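Local structure of Alp7A (Bacillus subtilis, 5EC0) at residues N29-S34 against Y68-E73; Y124-L129 against Y367-L372; L152-V157 against E167-V172; K275-R280 against D290-I295. The protein is a bacterial actin-like protein that binds ADP and probably forms the filaments that segregate its plasmid. One frame throughout, in Å; residues are numbered along the deposited sequence.

Contact 1: residues N29-S34 against Y68-E73; sequences NVVEIS and YFLVGE
Ile33 meets Leu70 across two neighbouring antiparallel strands, 30-33 and 68-71, of the larger mixed sheet in this actin-like fold. The two side chains cross at about a right angle. Ile33 CG2 lies 3.9 Å from Leu70 CD1, while Ile33 CD1 reaches back over Leu70 CG and CD2. Ile33 also sends CG1 past the CB of Tyr68, because chi1 of 64° sets CG1 between its own backbone N and carbonyl carbon. Val31 shares this face and packs its CB against that of Leu70; the beta-branched Val31 and Ile33 suit it, since they fill the sheet surface with little freedom to turn. The other face carries Val30, Glu32 and Phe69. The CD2-CE2 side of the Phe69 ring meets both partners obliquely, with CD2 3.7 Å from Val30 CG1 and CE2 3.8 Å from Glu32 CB. Glu32 crosses the ring with its CB and CG beside CE2, its carboxylate plane turned 37° from that of the phenyl group, and ends in a salt bridge with Arg67, which answers its charge. Helix 95-112 covers this face, touching Val30, Phe69 and Val71. Two backbone bonds join Val31 and Leu70, and a third runs from Ile33 N to Tyr68 O. Gly72 has a positive phi of 74°, a turn that glycine makes easily, and its N reaches Asn29 O at 2.9 Å. At the opposite end one water bridges the strands, donating to Glu32 OE1 and to Ile33 O at 2.7 Å and accepting from Tyr68 N at 3.0 Å.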
loop_
_atom_site.group_PDB
_atom_site.type_symbol
_atom_site.label_atom_id
_atom_site.label_comp_id
_atom_site.label_asym_id
_atom_site.label_seq_id
_atom_site.Cartn_x
_atom_site.Cartn_y
_atom_site.Cartn_z
ATOM N N ASN A 29 -5.780 4.092 10.128
ATOM C CA ASN A 29 -6.291 4.988 11.168
ATOM C C ASN A 29 -5.298 5.425 12.227
ATOM O O ASN A 29 -4.600 4.604 12.823
ATOM C CB ASN A 29 -7.473 4.333 11.874
ATOM C CG ASN A 29 -8.516 3.853 10.907
ATOM O OD1 ASN A 29 -8.584 2.665 10.593
ATOM N ND2 ASN A 29 -9.324 4.778 10.403
ATOM N N VAL A 30 -5.249 6.736 12.448
ATOM C CA VAL A 30 -4.519 7.339 13.556
ATOM C C VAL A 30 -5.454 8.313 14.261
ATOM O O VAL A 30 -5.935 9.266 13.646
ATOM C CB VAL A 30 -3.266 8.093 13.098
ATOM C CG1 VAL A 30 -2.685 8.917 14.260
ATOM C CG2 VAL A 30 -2.227 7.136 12.535
ATOM N N VAL A 31 -5.727 8.070 15.539
ATOM C CA VAL A 31 -6.591 8.962 16.293
ATOM C C VAL A 31 -5.810 9.638 17.412
ATOM O O VAL A 31 -5.215 8.970 18.255
ATOM C CB VAL A 31 -7.805 8.210 16.873
ATOM C CG1 VAL A 31 -8.564 9.080 17.851
ATOM C CG2 VAL A 31 -8.726 7.765 15.748
ATOM N N GLU A 32 -5.794 10.966 17.406
ATOM C CA GLU A 32 -5.101 11.696 18.451
ATOM C C GLU A 32 -5.996 11.893 19.652
ATOM O O GLU A 32 -7.134 12.365 19.540
ATOM C CB GLU A 32 -4.603 13.049 17.952
ATOM C CG GLU A 32 -4.037 13.912 19.077
ATOM C CD GLU A 32 -3.234 15.108 18.583
ATOM O OE1 GLU A 32 -2.442 15.653 19.377
ATOM O OE2 GLU A 32 -3.395 15.511 17.411
ATOM N N ILE A 33 -5.474 11.524 20.813
ATOM C CA ILE A 33 -6.213 11.655 22.058
ATOM C C ILE A 33 -5.382 12.471 23.045
ATOM O O ILE A 33 -4.229 12.780 22.771
ATOM C CB ILE A 33 -6.540 10.275 22.642
ATOM C CG1 ILE A 33 -5.242 9.552 23.020
ATOM C CG2 ILE A 33 -7.315 9.444 21.616
ATOM C CD1 ILE A 33 -5.437 8.159 23.588
ATOM N N SER A 34 -5.951 12.806 24.197
ATOM C CA SER A 34 -5.235 13.634 25.167
ATOM C C SER A 34 -4.448 12.760 26.136
ATOM O O SER A 34 -4.571 11.536 26.111
ATOM C CB SER A 34 -6.204 14.537 25.935
ATOM O OG SER A 34 -6.960 13.786 26.869
ATOM N N TYR A 68 -0.371 12.247 21.990
ATOM C CA TYR A 68 -0.767 10.860 22.238
ATOM C C TYR A 68 -1.662 10.324 21.105
ATOM O O TYR A 68 -2.655 10.955 20.737
ATOM C CB TYR A 68 -1.473 10.762 23.609
ATOM C CG TYR A 68 -0.603 11.239 24.760
ATOM C CD1 TYR A 68 -0.493 12.591 25.072
ATOM C CD2 TYR A 68 0.137 10.336 25.519
ATOM C CE1 TYR A 68 0.326 13.028 26.114
ATOM C CE2 TYR A 68 0.944 10.759 26.563
ATOM C CZ TYR A 68 1.040 12.102 26.856
ATOM O OH TYR A 68 1.855 12.514 27.891
ATOM N N PHE A 69 -1.306 9.171 20.551
ATOM C CA PHE A 69 -2.003 8.637 19.380
ATOM C C PHE A 69 -2.389 7.176 19.514
ATOM O O PHE A 69 -1.584 6.349 19.936
ATOM C CB PHE A 69 -1.145 8.776 18.104
ATOM C CG PHE A 69 -0.690 10.176 17.820
ATOM C CD1 PHE A 69 0.505 10.654 18.353
ATOM C CD2 PHE A 69 -1.450 11.017 17.024
ATOM C CE1 PHE A 69 0.926 11.956 18.106
ATOM C CE2 PHE A 69 -1.036 12.320 16.770
ATOM C CZ PHE A 69 0.153 12.790 17.314
ATOM N N LEU A 70 -3.621 6.873 19.119
ATOM C CA LEU A 70 -4.045 5.513 18.830
ATOM C C LEU A 70 -3.713 5.221 17.376
ATOM O O LEU A 70 -4.029 6.020 16.498
ATOM C CB LEU A 70 -5.550 5.332 19.086
ATOM C CG LEU A 70 -6.046 5.641 20.501
ATOM C CD1 LEU A 70 -7.586 5.715 20.594
ATOM C CD2 LEU A 70 -5.499 4.606 21.473
ATOM N N VAL A 71 -3.083 4.077 17.123
ATOM C CA VAL A 71 -2.628 3.712 15.789
ATOM C C VAL A 71 -3.142 2.346 15.355
ATOM O O VAL A 71 -3.103 1.387 16.124
ATOM C CB VAL A 71 -1.093 3.669 15.711
ATOM C CG1 VAL A 71 -0.649 3.309 14.302
ATOM C CG2 VAL A 71 -0.469 4.981 16.220
ATOM N N GLY A 72 -3.595 2.247 14.112
ATOM C CA GLY A 72 -4.004 0.965 13.575
ATOM C C GLY A 72 -5.335 0.505 14.136
ATOM O O GLY A 72 -6.249 1.312 14.352
ATOM N N GLU A 73 -5.432 -0.799 14.379
ATOM C CA GLU A 73 -6.679 -1.424 14.800
ATOM C C GLU A 73 -7.207 -0.862 16.120
ATOM O O GLU A 73 -8.415 -0.865 16.345
ATOM C CB GLU A 73 -6.498 -2.942 14.914
ATOM C CG GLU A 73 -7.795 -3.731 15.016
ATOM C CD GLU A 73 -8.683 -3.574 13.783
ATOM O OE1 GLU A 73 -8.157 -3.689 12.653
ATOM O OE2 GLU A 73 -9.906 -3.348 13.949
HETATM O O HOH W 1 -2.373 14.491 21.937
#

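Contact 2: residues Y124-L129 against Y367-L372; sequences YFQTML and YGLEVL
Leu369 projects from its helix into the angle between Gln126 and Met128, two residues whose CB atoms both point from the strand toward the helix. Its CG stands anti to the carbonyl carbon, and the two methyls then part: CD1 sits 3.8 Å from Met128 CE, whereas CD2 meets the backbone O of Thr127 at 3.8 Å and, from another side, the amide carbon of Gln126. Met128 takes the less common first torsion, 39°, with CG between its backbone N and carbonyl carbon. Beyond that it is extended, which carries SD and CE obliquely across the leucine; an unbranched, flexible thioether can follow the leucine's contour. The contact joins the C-terminal helix 364-386 to strand 119-129 of the mixed sheet in one half of the actin-like fold, and segments 124-129 and 367-372 run at 142° to each other. Gln126 is likewise extended, and this length carries its amide to the helix. An amide, with a donor and an acceptor on one flat group, is apt in so buried a place, and partners at both ends would hold its rotation. NE2 gives a weak, bent bond to Leu369 O, 2.9 Å away with 125° at the hydrogen, and also bonds to Asn7 OD1. The other end of the amide, OE1, accepts from Arg178 and lies 3.7 Å from Leu372 CB, whose side chain crosses that of Gln126 at about a right angle.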
loop_
_atom_site.group_PDB
_atom_site.type_symbol
_atom_site.label_atom_id
_atom_site.label_comp_id
_atom_site.label_asym_id
_atom_site.label_seq_id
_atom_site.Cartn_x
_atom_site.Cartn_y
_atom_site.Cartn_z
ATOM N N TYR A 124 18.646 2.035 5.645
ATOM C CA TYR A 124 18.004 2.498 4.428
ATOM C C TYR A 124 16.480 2.431 4.551
ATOM O O TYR A 124 15.902 1.346 4.579
ATOM C CB TYR A 124 18.486 1.665 3.234
ATOM C CG TYR A 124 18.147 2.271 1.897
ATOM C CD1 TYR A 124 18.709 3.485 1.504
ATOM C CD2 TYR A 124 17.287 1.623 1.008
ATOM C CE1 TYR A 124 18.419 4.054 0.265
ATOM C CE2 TYR A 124 16.986 2.188 -0.239
ATOM C CZ TYR A 124 17.552 3.402 -0.600
ATOM O OH TYR A 124 17.265 3.958 -1.822
ATOM N N PHE A 125 15.855 3.597 4.671
ATOM C CA PHE A 125 14.401 3.718 4.719
ATOM C C PHE A 125 13.921 4.142 3.348
ATOM O O PHE A 125 14.517 5.025 2.717
ATOM C CB PHE A 125 13.962 4.742 5.781
ATOM C CG PHE A 125 12.463 5.002 5.820
ATOM C CD1 PHE A 125 11.880 5.975 5.016
ATOM C CD2 PHE A 125 11.639 4.284 6.693
ATOM C CE1 PHE A 125 10.514 6.213 5.061
ATOM C CE2 PHE A 125 10.274 4.518 6.740
ATOM C CZ PHE A 125 9.712 5.474 5.934
ATOM N N GLN A 126 12.829 3.539 2.898
ATOM C CA GLN A 126 12.300 3.878 1.603
ATOM C C GLN A 126 10.776 3.883 1.656
ATOM O O GLN A 126 10.138 2.978 2.228
ATOM C CB GLN A 126 12.826 2.889 0.556
ATOM C CG GLN A 126 12.927 3.428 -0.823
ATOM C CD GLN A 126 13.524 2.436 -1.808
ATOM O OE1 GLN A 126 14.043 2.839 -2.847
ATOM N NE2 GLN A 126 13.435 1.136 -1.498
ATOM N N THR A 127 10.196 4.929 1.091
ATOM C CA THR A 127 8.756 4.986 0.904
ATOM C C THR A 127 8.487 5.592 -0.483
ATOM O O THR A 127 9.353 5.528 -1.379
ATOM C CB THR A 127 8.050 5.770 2.057
ATOM O OG1 THR A 127 6.632 5.673 1.901
ATOM C CG2 THR A 127 8.475 7.256 2.119
ATOM N N MET A 128 7.298 6.143 -0.690
ATOM C CA MET A 128 6.941 6.667 -2.006
ATOM C C MET A 128 5.776 7.641 -1.870
ATOM O O MET A 128 5.177 7.738 -0.801
ATOM C CB MET A 128 6.597 5.519 -2.977
ATOM C CG MET A 128 5.816 4.395 -2.326
ATOM S SD MET A 128 5.576 2.895 -3.308
ATOM C CE MET A 128 4.907 1.822 -2.051
ATOM N N LEU A 129 5.471 8.370 -2.942
ATOM C CA LEU A 129 4.341 9.307 -2.954
ATOM C C LEU A 129 3.348 8.988 -4.075
ATOM O O LEU A 129 3.752 8.602 -5.170
ATOM C CB LEU A 129 4.828 10.747 -3.117
ATOM C CG LEU A 129 5.461 11.409 -1.896
ATOM C CD1 LEU A 129 5.811 12.840 -2.241
ATOM C CD2 LEU A 129 4.504 11.343 -0.715
ATOM N N TYR A 367 6.815 -4.212 -3.263
ATOM C CA TYR A 367 7.777 -5.149 -3.806
ATOM C C TYR A 367 8.773 -4.445 -4.717
ATOM O O TYR A 367 9.946 -4.814 -4.772
ATOM C CB TYR A 367 7.052 -6.267 -4.567
ATOM C CG TYR A 367 6.555 -7.375 -3.667
ATOM C CD1 TYR A 367 6.629 -7.253 -2.283
ATOM C CD2 TYR A 367 6.041 -8.558 -4.197
ATOM C CE1 TYR A 367 6.190 -8.269 -1.450
ATOM C CE2 TYR A 367 5.615 -9.585 -3.372
ATOM C CZ TYR A 367 5.688 -9.433 -2.002
ATOM O OH TYR A 367 5.259 -10.445 -1.179
ATOM N N GLY A 368 8.292 -3.423 -5.413
ATOM C CA GLY A 368 9.139 -2.588 -6.238
ATOM C C GLY A 368 10.129 -1.838 -5.370
ATOM O O GLY A 368 11.302 -1.735 -5.711
ATOM N N LEU A 369 9.662 -1.321 -4.235
ATOM C CA LEU A 369 10.581 -0.723 -3.277
ATOM C C LEU A 369 11.590 -1.764 -2.799
ATOM O O LEU A 369 12.779 -1.477 -2.687
ATOM C CB LEU A 369 9.845 -0.140 -2.073
ATOM C CG LEU A 369 9.002 1.120 -2.269
ATOM C CD1 LEU A 369 8.495 1.677 -0.927
ATOM C CD2 LEU A 369 9.769 2.204 -3.076
ATOM N N GLU A 370 11.115 -2.968 -2.495
ATOM C CA GLU A 370 12.004 -3.992 -1.966
ATOM C C GLU A 370 13.165 -4.276 -2.953
ATOM O O GLU A 370 14.332 -4.312 -2.565
ATOM C CB GLU A 370 11.216 -5.268 -1.648
ATOM C CG GLU A 370 12.062 -6.416 -1.087
ATOM C CD GLU A 370 12.658 -6.131 0.297
ATOM O OE1 GLU A 370 12.145 -5.241 1.007
ATOM O OE2 GLU A 370 13.644 -6.804 0.674
ATOM N N VAL A 371 12.828 -4.445 -4.227
ATOM C CA VAL A 371 13.820 -4.637 -5.282
ATOM C C VAL A 371 14.825 -3.484 -5.310
ATOM O O VAL A 371 16.035 -3.706 -5.402
ATOM C CB VAL A 371 13.143 -4.754 -6.680
ATOM C CG1 VAL A 371 14.162 -4.497 -7.832
ATOM C CG2 VAL A 371 12.447 -6.092 -6.859
ATOM N N LEU A 372 14.333 -2.248 -5.234
ATOM C CA LEU A 372 15.249 -1.112 -5.256
ATOM C C LEU A 372 16.154 -1.109 -4.022
ATOM O O LEU A 372 17.312 -0.726 -4.105
ATOM C CB LEU A 372 14.484 0.203 -5.374
ATOM C CG LEU A 372 13.921 0.428 -6.786
ATOM C CD1 LEU A 372 13.242 1.788 -6.907
ATOM C CD2 LEU A 372 15.032 0.257 -7.866
#

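Contact 3: residues L152-V157 against E167-V172; sequences LGTHQV and ELTIKV
Gln156 and Glu167 lay their end groups one against the other, the amide and carboxylate planes stacked 20° apart, on one face of an antiparallel beta hairpin made by strands 153-159 and 166-179, toward its turn. Backbone bonds carry most of the hairpin. Gly153 with Val172, His155 with Ile170 and Val157 with Leu168 each exchange two, among them the straight link from Val172 N to Gly153 O, 2.8 Å and 180° at the hydrogen. Gly153 has a positive phi, where any side chain would collide with the preceding carbonyl.

Polar side chains gather on the Thr154, Gln156 and Thr169 face. Gln156 NE2 donates to Thr169 OG1 at 3.3 Å, with the hydroxyl 25° out of the amide plane, and NE2 also lies 3.6 Å from Glu167 CD. Shortening Glu167 to an alanine takes away the carboxylate, and the glutamine amide is likely to lose its stacked neighbour and turn more freely, with the threonine hydroxyl left to hold it.

Apolar contacts accompany both faces. On the polar one, Thr154 CG2 meets Thr169 CG2 at 3.6 Å and also lies near Lys171 CG. On the other, Val157 CG1 packs on Ile170 CD1, 3.9 Å away; Val157 CG1 is lodged between its own backbone N and carbonyl carbon. Beta-branched residues suit these extended strands.

Helix 95-112 covers the inner face, touching His155, Val157, Leu168 and Ile170, while strand 119-129 pairs with 166-179 on its far edge and the salt bridge from Lys171 to Glu119 spans that join.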
loop_
_atom_site.group_PDB
_atom_site.type_symbol
_atom_site.label_atom_id
_atom_site.label_comp_id
_atom_site.label_asym_id
_atom_site.label_seq_id
_atom_site.Cartn_x
_atom_site.Cartn_y
_atom_site.Cartn_z
ATOM N N LEU A 152 14.386 10.777 7.564
ATOM C CA LEU A 152 15.824 10.874 7.846
ATOM C C LEU A 152 16.114 11.418 9.254
ATOM O O LEU A 152 15.423 12.319 9.748
ATOM C CB LEU A 152 16.512 11.775 6.803
ATOM C CG LEU A 152 18.034 11.684 6.686
ATOM C CD1 LEU A 152 18.427 10.255 6.321
ATOM C CD2 LEU A 152 18.589 12.670 5.647
ATOM N N GLY A 153 17.143 10.873 9.898
ATOM C CA GLY A 153 17.563 11.367 11.200
ATOM C C GLY A 153 17.009 10.609 12.402
ATOM O O GLY A 153 16.535 9.462 12.296
ATOM N N THR A 154 17.059 11.285 13.545
ATOM C CA THR A 154 16.768 10.707 14.846
ATOM C C THR A 154 15.366 11.070 15.343
ATOM O O THR A 154 14.986 12.240 15.355
ATOM C CB THR A 154 17.800 11.184 15.875
ATOM O OG1 THR A 154 19.113 10.861 15.406
ATOM C CG2 THR A 154 17.551 10.534 17.246
ATOM N N HIS A 155 14.607 10.063 15.743
ATOM C CA HIS A 155 13.269 10.275 16.282
ATOM C C HIS A 155 13.083 9.503 17.567
ATOM O O HIS A 155 13.762 8.507 17.802
ATOM C CB HIS A 155 12.205 9.840 15.281
ATOM C CG HIS A 155 12.525 10.222 13.869
ATOM N ND1 HIS A 155 12.372 11.506 13.397
ATOM C CD2 HIS A 155 12.981 9.486 12.833
ATOM C CE1 HIS A 155 12.727 11.546 12.122
ATOM N NE2 HIS A 155 13.096 10.331 11.756
ATOM N N GLN A 156 12.146 9.945 18.392
ATOM C CA GLN A 156 11.765 9.132 19.538
ATOM C C GLN A 156 10.286 8.850 19.572
ATOM O O GLN A 156 9.468 9.670 19.149
ATOM C CB GLN A 156 12.174 9.803 20.832
ATOM C CG GLN A 156 13.647 10.021 20.939
ATOM C CD GLN A 156 14.014 10.553 22.286
ATOM O OE1 GLN A 156 13.760 11.719 22.592
ATOM N NE2 GLN A 156 14.588 9.695 23.121
ATOM N N VAL A 157 9.944 7.678 20.086
ATOM C CA VAL A 157 8.557 7.356 20.335
ATOM C C VAL A 157 8.453 6.551 21.632
ATOM O O VAL A 157 9.339 5.743 21.942
ATOM C CB VAL A 157 7.937 6.586 19.143
ATOM C CG1 VAL A 157 8.715 5.304 18.857
ATOM C CG2 VAL A 157 6.445 6.295 19.392
ATOM N N GLU A 167 10.669 4.293 25.900
ATOM C CA GLU A 167 10.929 5.287 24.865
ATOM C C GLU A 167 12.011 4.774 23.910
ATOM O O GLU A 167 13.151 4.508 24.306
ATOM C CB GLU A 167 11.350 6.631 25.462
ATOM C CG GLU A 167 11.337 7.752 24.439
ATOM C CD GLU A 167 11.631 9.110 25.050
ATOM O OE1 GLU A 167 12.405 9.167 26.038
ATOM O OE2 GLU A 167 11.080 10.116 24.541
ATOM N N LEU A 168 11.643 4.640 22.646
ATOM C CA LEU A 168 12.540 4.090 21.655
ATOM C C LEU A 168 13.151 5.226 20.847
ATOM O O LEU A 168 12.423 6.077 20.308
ATOM C CB LEU A 168 11.774 3.120 20.752
ATOM C CG LEU A 168 12.460 2.087 19.866
ATOM C CD1 LEU A 168 13.032 0.960 20.692
ATOM C CD2 LEU A 168 11.441 1.544 18.875
ATOM N N THR A 169 14.479 5.265 20.779
ATOM C CA THR A 169 15.137 6.164 19.825
ATOM C C THR A 169 15.332 5.439 18.496
ATOM O O THR A 169 15.882 4.336 18.458
ATOM C CB THR A 169 16.486 6.673 20.347
ATOM O OG1 THR A 169 16.286 7.327 21.598
ATOM C CG2 THR A 169 17.109 7.666 19.388
ATOM N N ILE A 170 14.865 6.060 17.415
ATOM C CA ILE A 170 14.958 5.490 16.071
ATOM C C ILE A 170 15.807 6.392 15.168
ATOM O O ILE A 170 15.456 7.553 14.934
ATOM C CB ILE A 170 13.545 5.292 15.434
ATOM C CG1 ILE A 170 12.719 4.306 16.263
ATOM C CG2 ILE A 170 13.639 4.819 14.003
ATOM C CD1 ILE A 170 11.212 4.434 16.033
ATOM N N LYS A 171 16.917 5.847 14.668
ATOM C CA LYS A 171 17.850 6.598 13.827
ATOM C C LYS A 171 17.853 6.097 12.399
ATOM O O LYS A 171 18.254 4.963 12.122
ATOM C CB LYS A 171 19.271 6.538 14.390
ATOM C CG LYS A 171 19.440 7.344 15.684
ATOM C CD LYS A 171 20.717 6.960 16.413
ATOM C CE LYS A 171 20.954 7.850 17.612
ATOM N NZ LYS A 171 22.073 7.341 18.453
ATOM N N VAL A 172 17.399 6.953 11.494
ATOM C CA VAL A 172 17.346 6.605 10.076
ATOM C C VAL A 172 18.543 7.221 9.381
ATOM O O VAL A 172 18.628 8.445 9.254
ATOM C CB VAL A 172 16.042 7.091 9.429
ATOM C CG1 VAL A 172 16.094 6.899 7.896
ATOM C CG2 VAL A 172 14.843 6.366 10.062
#

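Contact 4: residues K275-R280 against D290-I295; sequences KTKMER and DLTDII
Met278 crosses Thr292 obliquely and goes on to Ile295, and each of its side-chain atoms finds a neighbour. CB lies 3.7 Å from Thr292 OG1. CG, set anti to the carbonyl carbon by a chi1 of -54°, faces both the hydroxyl and CG2 of Thr292. A bend at the third torsion then turns the end of the chain: SD comes near Ile295 CG2 and CB, and the terminal CE rests 3.8 Å from Ile295 CG2, with CD1 close by. The pliant methionine can follow this curved path, and Phe268 of helix 262-272 touches both Met278 and Ile295.

The segments belong to a short antiparallel hairpin, strands 279-281 and 288-290, that leads straight into helix 292-313. Leu291 is the N-cap residue, and its N donates to Met278 O at 2.9 Å. Asp290 makes an Asx turn: OD1 accepts from Thr292 N at 2.8 Å and also from Thr292 OG1, so a single carboxylate oxygen takes two donors where the helix starts. With its proton given to Asp290, the Thr292 hydroxyl offers its oxygen to Met278 N, 2.6 Å away and almost straight at 176°. A valine in place of Thr292 lacks the hydroxyl, which would probably leave Met278 N without its acceptor and Asp290 OD1 with one donor of the pair.

Lys277 crosses the Asp290 carboxylate at about a right angle, its CE 3.2 Å from OD2. The ammonium itself is farther off, NZ standing 4.4 Å from OD2, beyond salt-bridge distance although the charges would still attract.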
loop_
_atom_site.group_PDB
_atom_site.type_symbol
_atom_site.label_atom_id
_atom_site.label_comp_id
_atom_site.label_asym_id
_atom_site.label_seq_id
_atom_site.Cartn_x
_atom_site.Cartn_y
_atom_site.Cartn_z
ATOM N N LYS A 275 -13.777 -17.355 -4.714
ATOM C CA LYS A 275 -14.488 -18.624 -4.613
ATOM C C LYS A 275 -15.862 -18.540 -5.278
ATOM O O LYS A 275 -16.393 -17.452 -5.515
ATOM C CB LYS A 275 -14.610 -19.086 -3.156
ATOM C CG LYS A 275 -15.170 -18.084 -2.173
ATOM C CD LYS A 275 -15.196 -18.699 -0.775
ATOM C CE LYS A 275 -14.817 -17.698 0.308
ATOM N NZ LYS A 275 -14.455 -18.359 1.597
ATOM N N THR A 276 -16.412 -19.708 -5.594
ATOM C CA THR A 276 -17.626 -19.823 -6.395
ATOM C C THR A 276 -18.847 -19.222 -5.711
ATOM O O THR A 276 -19.725 -18.657 -6.365
ATOM C CB THR A 276 -17.926 -21.295 -6.721
ATOM O OG1 THR A 276 -17.714 -22.090 -5.545
ATOM C CG2 THR A 276 -17.012 -21.792 -7.829
ATOM N N LYS A 277 -18.905 -19.360 -4.394
ATOM C CA LYS A 277 -20.029 -18.845 -3.632
ATOM C C LYS A 277 -19.545 -17.769 -2.667
ATOM O O LYS A 277 -18.620 -17.999 -1.886
ATOM C CB LYS A 277 -20.731 -19.979 -2.875
ATOM C CG LYS A 277 -22.255 -19.932 -2.925
ATOM C CD LYS A 277 -22.886 -21.160 -2.268
ATOM C CE LYS A 277 -24.317 -21.365 -2.733
ATOM N NZ LYS A 277 -24.960 -22.580 -2.148
ATOM N N MET A 278 -20.154 -16.590 -2.735
ATOM C CA MET A 278 -19.842 -15.530 -1.784
ATOM C C MET A 278 -20.938 -15.501 -0.716
ATOM O O MET A 278 -22.010 -14.913 -0.908
ATOM C CB MET A 278 -19.699 -14.186 -2.495
ATOM C CG MET A 278 -18.700 -14.230 -3.638
ATOM S SD MET A 278 -18.307 -12.636 -4.404
ATOM C CE MET A 278 -17.678 -11.729 -2.989
ATOM N N GLU A 279 -20.662 -16.162 0.404
ATOM C CA GLU A 279 -21.677 -16.408 1.421
ATOM C C GLU A 279 -21.456 -15.593 2.691
ATOM O O GLU A 279 -20.362 -15.586 3.261
ATOM C CB GLU A 279 -21.727 -17.896 1.762
ATOM C CG GLU A 279 -22.392 -18.745 0.695
ATOM C CD GLU A 279 -23.101 -19.962 1.270
ATOM O OE1 GLU A 279 -22.416 -20.958 1.583
ATOM O OE2 GLU A 279 -24.343 -19.928 1.398
ATOM N N ARG A 280 -22.516 -14.908 3.109
ATOM C CA ARG A 280 -22.527 -14.104 4.323
ATOM C C ARG A 280 -23.088 -14.940 5.476
ATOM O O ARG A 280 -24.136 -15.594 5.333
ATOM C CB ARG A 280 -23.347 -12.823 4.099
ATOM C CG ARG A 280 -23.466 -11.885 5.294
ATOM C CD ARG A 280 -22.111 -11.359 5.726
ATOM N NE ARG A 280 -22.205 -10.053 6.377
ATOM C CZ ARG A 280 -21.172 -9.415 6.926
ATOM N NH1 ARG A 280 -19.962 -9.964 6.910
ATOM N NH2 ARG A 280 -21.349 -8.227 7.492
ATOM N N ASP A 290 -26.504 -16.223 0.123
ATOM C CA ASP A 290 -25.678 -16.186 -1.079
ATOM C C ASP A 290 -25.780 -14.798 -1.705
ATOM O O ASP A 290 -26.841 -14.405 -2.189
ATOM C CB ASP A 290 -26.102 -17.270 -2.085
ATOM C CG ASP A 290 -25.125 -17.416 -3.252
ATOM O OD1 ASP A 290 -24.409 -16.448 -3.571
ATOM O OD2 ASP A 290 -25.087 -18.497 -3.874
ATOM N N LEU A 291 -24.676 -14.061 -1.674
ATOM C CA LEU A 291 -24.647 -12.703 -2.197
ATOM C C LEU A 291 -23.867 -12.632 -3.509
ATOM O O LEU A 291 -23.613 -11.545 -4.003
ATOM C CB LEU A 291 -24.025 -11.747 -1.171
ATOM C CG LEU A 291 -24.767 -11.549 0.153
ATOM C CD1 LEU A 291 -24.030 -10.570 1.058
ATOM C CD2 LEU A 291 -26.173 -11.070 -0.101
ATOM N N THR A 292 -23.505 -13.790 -4.060
ATOM C CA THR A 292 -22.585 -13.873 -5.200
ATOM C C THR A 292 -23.014 -13.081 -6.428
ATOM O O THR A 292 -22.230 -12.298 -6.966
ATOM C CB THR A 292 -22.371 -15.330 -5.660
ATOM O OG1 THR A 292 -22.045 -16.159 -4.533
ATOM C CG2 THR A 292 -21.246 -15.398 -6.689
ATOM N N ASP A 293 -24.242 -13.308 -6.882
ATOM C CA ASP A 293 -24.755 -12.645 -8.081
ATOM C C ASP A 293 -24.719 -11.126 -7.953
ATOM O O ASP A 293 -24.311 -10.425 -8.884
ATOM C CB ASP A 293 -26.196 -13.086 -8.389
ATOM C CG ASP A 293 -26.280 -14.485 -8.978
ATOM O OD1 ASP A 293 -25.246 -15.011 -9.460
ATOM O OD2 ASP A 293 -27.401 -15.049 -8.971
ATOM N N ILE A 294 -25.153 -10.625 -6.801
ATOM C CA ILE A 294 -25.257 -9.191 -6.588
ATOM C C ILE A 294 -23.881 -8.554 -6.671
ATOM O O ILE A 294 -23.697 -7.476 -7.247
ATOM C CB ILE A 294 -25.908 -8.873 -5.229
ATOM C CG1 ILE A 294 -27.394 -9.254 -5.262
ATOM C CG2 ILE A 294 -25.713 -7.397 -4.855
ATOM C CD1 ILE A 294 -28.146 -8.869 -4.027
ATOM N N ILE A 295 -22.903 -9.250 -6.118
ATOM C CA ILE A 295 -21.580 -8.695 -6.006
ATOM C C ILE A 295 -20.793 -8.763 -7.327
ATOM O O ILE A 295 -20.257 -7.750 -7.767
ATOM C CB ILE A 295 -20.826 -9.391 -4.881
ATOM C CG1 ILE A 295 -21.517 -9.057 -3.548
ATOM C CG2 ILE A 295 -19.383 -8.953 -4.873
ATOM C CD1 ILE A 295 -20.862 -9.631 -2.333
#

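In the fold
Contacts 1, 2 and 3 share one mixed sheet, and helix 95-112 covers one face of both strand pairs in contacts 1 and 3, whose nearest atoms are about 7 Å apart. Contacts 2 and 3 touch directly: Phe125 CB packs on Val172 CG1 at 3.7 Å, across neighbouring strands. Contact 4 stands apart, its centre about 47 Å from that of contact 3, across the molecule from it. The nucleotide lies among three of them. Side chains of Met128, Met278 and Asn29 are about 9, 10 and 11 Å from ADP respectively, and Met128 is about 7 Å from the magnesium ion; contact 3 is remote from this pocket.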